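Local coordinates for enoyl-CoA hydratase/isomerase (Pseudomonas aeruginosa, PDB 3LAO), which probably catalyses the addition of water to a steroid enoyl-CoA, working as a homotrimer of the crotonase family, at residues B[156-160]-B[161-165]; B[165-168]-B[169-173]. All coordinates share one frame; numbering follows the deposited sequence.

How the contacts relate
The two contacts follow one another along the chain and share Asp165, their centres being about 9 Å apart. Contact 1 bridges helix 156-161 and the start of helix 163-170; contact 2 covers the later part of that second helix and the residues just beyond it. The helices also pack on each other: Ala166 CB fits 3.4 Å from Phe157 CD1, Met167 CE reaches Pro158 CG, and Ile170 CG1 meets Phe157 CD2. A pair of short helices joined by a tight turn results, on one side of the chain's centre. Both contacts touch a second subunit, which places this pair at an interface of the trimer, between whose subunits substrate probably binds in elongated tunnels.

Contact 1 of 2, residues B[156-160]-B[161-165]; sequences RFPRA and AGWTD
Phe157 and Pro158, on successive positions of helix 156-161, meet Ala161 and Trp163 where the chain turns into the next helix. Two apolar touches form. The methyl of Ala161 lies at the edge of the Phe157 ring, near its plane, with CB 3.8 Å from CE1 and almost as close to CD1. Phe157 CG stands anti to the backbone N (chi1 -157°), which brings this edge past the methyl one helical turn on. The second touch is Pro158 CB on the six-membered part of the Trp163 indole, approached obliquely, 3.9 Å from CE3.

Backbone hydrogen bonds fix the turn. Ala161 N gives Phe157 O a short, straight bond of 2.7 Å (N-H...O 173°), meeting the oxygen nearly end-on to its carbonyl. Next, Gly162 N turns to Pro158 O at 2.7 Å, but the bond is bent to 124° and weak, as the helical path breaks here. Gly162 leaves that path with positive phi, at backbone angles that would press a side chain against the carbonyl O of Ala161. One glycine thus ends the first helix and serves as N-cap of helix 163-170, making a tight helix-to-helix turn.

The polar ends find partners outside the turn. Trp163 NE1 bonds to Asp128 OD1 of the second subunit, and its ring lies nearly parallel to that of Phe223 there; a bound glycerol, probably from the crystallisation liquor, sits beside the indole. Arg159 NH1 bonds to Glu228 O of its own chain.

Within the subunit, helix 119-125 lies beside Phe157 through Leu125, and helix 230-240 beside Arg159 and Trp163 through Asp230, while Thr164 OG1 meets Thr188 and Asp128 of the second subunit.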
loop_
_atom_site.group_PDB
_atom_site.type_symbol
_atom_site.label_atom_id
_atom_site.label_comp_id
_atom_site.label_asym_id
_atom_site.label_seq_id
_atom_site.Cartn_x
_atom_site.Cartn_y
_atom_site.Cartn_z
ATOM N N ARG B 156 0.623 -9.466 -3.019
ATOM C CA ARG B 156 0.552 -9.262 -1.582
ATOM C C ARG B 156 1.905 -8.815 -1.049
ATOM O O ARG B 156 1.994 -7.874 -0.245
ATOM C CB ARG B 156 0.039 -10.517 -0.871
ATOM C CG ARG B 156 -1.317 -10.937 -1.420
ATOM C CD ARG B 156 -2.258 -11.530 -0.372
ATOM N NE ARG B 156 -3.519 -11.917 -1.004
ATOM C CZ ARG B 156 -3.872 -13.159 -1.340
ATOM N NH1 ARG B 156 -3.064 -14.203 -1.073
ATOM N NH2 ARG B 156 -5.044 -13.350 -1.954
ATOM N N PHE B 157 2.963 -9.465 -1.522
ATOM C CA PHE B 157 4.303 -9.106 -1.100
ATOM C C PHE B 157 4.581 -7.587 -1.366
ATOM O O PHE B 157 4.912 -6.843 -0.428
ATOM C CB PHE B 157 5.303 -10.032 -1.784
ATOM C CG PHE B 157 6.622 -10.149 -1.062
ATOM C CD1 PHE B 157 7.116 -9.096 -0.311
ATOM C CD2 PHE B 157 7.380 -11.300 -1.170
ATOM C CE1 PHE B 157 8.326 -9.185 0.324
ATOM C CE2 PHE B 157 8.603 -11.398 -0.542
ATOM C CZ PHE B 157 9.081 -10.327 0.202
ATOM N N PRO B 158 4.391 -7.108 -2.621
ATOM C CA PRO B 158 4.634 -5.672 -2.859
ATOM C C PRO B 158 3.678 -4.762 -2.100
ATOM O O PRO B 158 4.128 -3.702 -1.673
ATOM C CB PRO B 158 4.430 -5.503 -4.369
ATOM C CG PRO B 158 4.573 -6.896 -4.954
ATOM C CD PRO B 158 4.275 -7.889 -3.879
ATOM N N ARG B 159 2.405 -5.148 -1.946
ATOM C CA ARG B 159 1.446 -4.410 -1.107
ATOM C C ARG B 159 1.951 -4.276 0.309
ATOM O O ARG B 159 1.953 -3.181 0.842
ATOM C CB ARG B 159 0.057 -5.056 -1.095
ATOM C CG ARG B 159 -0.613 -5.086 -2.445
ATOM C CD ARG B 159 -0.584 -3.704 -3.094
ATOM N NE ARG B 159 -1.168 -3.716 -4.431
ATOM C CZ ARG B 159 -0.564 -3.249 -5.520
ATOM N NH1 ARG B 159 -1.188 -3.324 -6.684
ATOM N NH2 ARG B 159 0.655 -2.711 -5.451
ATOM N N ALA B 160 2.414 -5.376 0.915
ATOM C CA ALA B 160 2.970 -5.262 2.247
ATOM C C ALA B 160 4.279 -4.473 2.238
ATOM O O ALA B 160 4.395 -3.450 2.930
ATOM C CB ALA B 160 3.180 -6.609 2.875
ATOM N N ALA B 161 5.264 -4.951 1.465
ATOM C CA ALA B 161 6.648 -4.452 1.611
ATOM C C ALA B 161 6.957 -3.166 0.820
ATOM O O ALA B 161 7.956 -2.495 1.068
ATOM C CB ALA B 161 7.679 -5.577 1.290
ATOM N N GLY B 162 6.074 -2.802 -0.104
ATOM C CA GLY B 162 6.437 -1.863 -1.142
ATOM C C GLY B 162 7.018 -2.626 -2.339
ATOM O O GLY B 162 7.594 -3.697 -2.182
ATOM N N TRP B 163 6.823 -2.080 -3.536
ATOM C CA TRP B 163 7.364 -2.671 -4.741
ATOM C C TRP B 163 8.853 -3.032 -4.631
ATOM O O TRP B 163 9.217 -4.201 -4.712
ATOM C CB TRP B 163 7.180 -1.718 -5.915
ATOM C CG TRP B 163 7.576 -2.400 -7.160
ATOM C CD1 TRP B 163 8.769 -2.319 -7.794
ATOM C CD2 TRP B 163 6.787 -3.327 -7.900
ATOM N NE1 TRP B 163 8.767 -3.124 -8.906
ATOM C CE2 TRP B 163 7.547 -3.740 -8.999
ATOM C CE3 TRP B 163 5.484 -3.818 -7.759
ATOM C CZ2 TRP B 163 7.066 -4.636 -9.942
ATOM C CZ3 TRP B 163 5.007 -4.701 -8.690
ATOM C CH2 TRP B 163 5.798 -5.109 -9.768
ATOM N N THR B 164 9.704 -2.034 -4.418
ATOM C CA THR B 164 11.151 -2.265 -4.417
ATOM C C THR B 164 11.674 -3.320 -3.409
ATOM O O THR B 164 12.336 -4.258 -3.797
ATOM C CB THR B 164 11.951 -0.947 -4.357
ATOM O OG1 THR B 164 13.320 -1.242 -4.612
ATOM C CG2 THR B 164 11.768 -0.209 -2.994
ATOM N N ASP B 165 11.351 -3.189 -2.134
ATOM C CA ASP B 165 11.769 -4.184 -1.157
ATOM C C ASP B 165 11.239 -5.567 -1.487
ATOM O O ASP B 165 11.868 -6.586 -1.188
ATOM C CB ASP B 165 11.384 -3.780 0.259
ATOM C CG ASP B 165 12.418 -2.856 0.897
ATOM O OD1 ASP B 165 13.447 -2.544 0.247
ATOM O OD2 ASP B 165 12.211 -2.437 2.052
#

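Contact 2 of 2, residues B[165-168]-B[169-173]; sequences DAMR and YILTG
The selenomethionine Met167 and Ile170 meet CE to CD1, modelled at 3.3 Å, closer than two methyls normally come, so the exact spacing is doubtful. Bends at chi2 and chi3 fold the end of Met167 back toward the isoleucine. Ile170 carries CG1 beside its backbone N (chi1 -71°), which directs CD1 back along the helix to meet Ala166 CB at 3.9 Å as well. Leu171 CD1 lies more loosely, 4.1 Å from Met167 CB.

The backbone beneath is helical: Ile170 N bonds to Ala166 O and Leu171 N to Met167 O, each at 2.9 Å, and Tyr169 N adds a weak bond to Ala166 O. This is the later part of helix 163-170, beyond which the chain leads to strand 175-177 of the three-stranded sheet in this crotonase-like fold.

Further out, Arg168 crosses over its neighbour Tyr169. Its CG sits above one ring face, 4.0 Å from the centroid, a CH-pi contact, and the guanidinium stacks farther out with the planes 27° apart, an off-centre cation-pi pair. Asp165 O lies at the ring edge, 3.4 Å from CD2. Tyr169 OH bonds to Glu180, whereas Arg168 NH1 forms a salt bridge with Asp174. Thr172 OG1 gives Arg168 O a hydrogen bond whose modelled length, 2.5 Å from OG1, is doubtfully short, and also accepts from Asp174 N.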
loop_
_atom_site.group_PDB
_atom_site.type_symbol
_atom_site.label_atom_id
_atom_site.label_comp_id
_atom_site.label_asym_id
_atom_site.label_seq_id
_atom_site.Cartn_x
_atom_site.Cartn_y
_atom_site.Cartn_z
ATOM N N ASP B 165 11.351 -3.189 -2.134
ATOM C CA ASP B 165 11.769 -4.184 -1.157
ATOM C C ASP B 165 11.239 -5.567 -1.487
ATOM O O ASP B 165 11.868 -6.586 -1.188
ATOM C CB ASP B 165 11.384 -3.780 0.259
ATOM C CG ASP B 165 12.418 -2.856 0.897
ATOM O OD1 ASP B 165 13.447 -2.544 0.247
ATOM O OD2 ASP B 165 12.211 -2.437 2.052
ATOM N N ALA B 166 10.088 -5.627 -2.134
ATOM C CA ALA B 166 9.603 -6.943 -2.493
ATOM C C ALA B 166 10.392 -7.475 -3.692
ATOM O O ALA B 166 10.682 -8.664 -3.780
ATOM C CB ALA B 166 8.095 -6.921 -2.772
HETATM N N MSE B 167 10.739 -6.579 -4.614
HETATM C CA MSE B 167 11.521 -6.986 -5.772
HETATM C C MSE B 167 12.924 -7.450 -5.355
HETATM O O MSE B 167 13.410 -8.450 -5.869
HETATM C CB MSE B 167 11.538 -5.890 -6.850
HETATM C CG MSE B 167 10.180 -5.693 -7.593
HETATM SE SE MSE B 167 9.171 -7.363 -8.123
HETATM C CE MSE B 167 7.900 -7.412 -6.616
ATOM N N ARG B 168 13.524 -6.778 -4.389
ATOM C CA ARG B 168 14.839 -7.141 -3.899
ATOM C C ARG B 168 14.967 -8.591 -3.401
ATOM O O ARG B 168 16.051 -9.146 -3.407
ATOM C CB ARG B 168 15.273 -6.144 -2.825
ATOM C CG ARG B 168 15.956 -6.751 -1.646
ATOM C CD ARG B 168 17.407 -6.402 -1.656
ATOM N NE ARG B 168 18.137 -7.035 -0.567
ATOM C CZ ARG B 168 18.684 -8.240 -0.632
ATOM N NH1 ARG B 168 18.579 -8.962 -1.730
ATOM N NH2 ARG B 168 19.330 -8.723 0.412
ATOM N N TYR B 169 13.867 -9.198 -2.971
ATOM C CA TYR B 169 13.858 -10.617 -2.548
ATOM C C TYR B 169 13.214 -11.545 -3.574
ATOM O O TYR B 169 13.637 -12.671 -3.753
ATOM C CB TYR B 169 13.150 -10.801 -1.201
ATOM C CG TYR B 169 13.949 -10.196 -0.099
ATOM C CD1 TYR B 169 15.102 -10.825 0.361
ATOM C CD2 TYR B 169 13.588 -8.966 0.464
ATOM C CE1 TYR B 169 15.870 -10.263 1.370
ATOM C CE2 TYR B 169 14.352 -8.392 1.467
ATOM C CZ TYR B 169 15.493 -9.046 1.908
ATOM O OH TYR B 169 16.241 -8.494 2.901
ATOM N N ILE B 170 12.161 -11.087 -4.227
ATOM C CA ILE B 170 11.509 -11.913 -5.210
ATOM C C ILE B 170 12.463 -12.171 -6.388
ATOM O O ILE B 170 12.639 -13.308 -6.812
ATOM C CB ILE B 170 10.217 -11.244 -5.692
ATOM C CG1 ILE B 170 9.149 -11.270 -4.588
ATOM C CG2 ILE B 170 9.676 -11.932 -6.921
ATOM C CD1 ILE B 170 8.028 -10.253 -4.846
ATOM N N LEU B 171 13.089 -11.117 -6.907
ATOM C CA LEU B 171 13.912 -11.246 -8.108
ATOM C C LEU B 171 15.271 -11.851 -7.807
ATOM O O LEU B 171 16.005 -12.161 -8.716
ATOM C CB LEU B 171 14.083 -9.906 -8.843
ATOM C CG LEU B 171 12.782 -9.234 -9.295
ATOM C CD1 LEU B 171 13.022 -7.911 -10.049
ATOM C CD2 LEU B 171 11.911 -10.167 -10.133
ATOM N N THR B 172 15.612 -12.049 -6.546
ATOM C CA THR B 172 16.960 -12.522 -6.255
ATOM C C THR B 172 16.931 -13.876 -5.620
ATOM O O THR B 172 17.849 -14.677 -5.765
ATOM C CB THR B 172 17.693 -11.575 -5.269
ATOM O OG1 THR B 172 16.865 -11.366 -4.112
ATOM C CG2 THR B 172 18.012 -10.233 -5.931
ATOM N N GLY B 173 15.892 -14.120 -4.851
ATOM C CA GLY B 173 15.791 -15.376 -4.145
ATOM C C GLY B 173 16.495 -15.300 -2.818
ATOM O O GLY B 173 16.535 -16.272 -2.092
#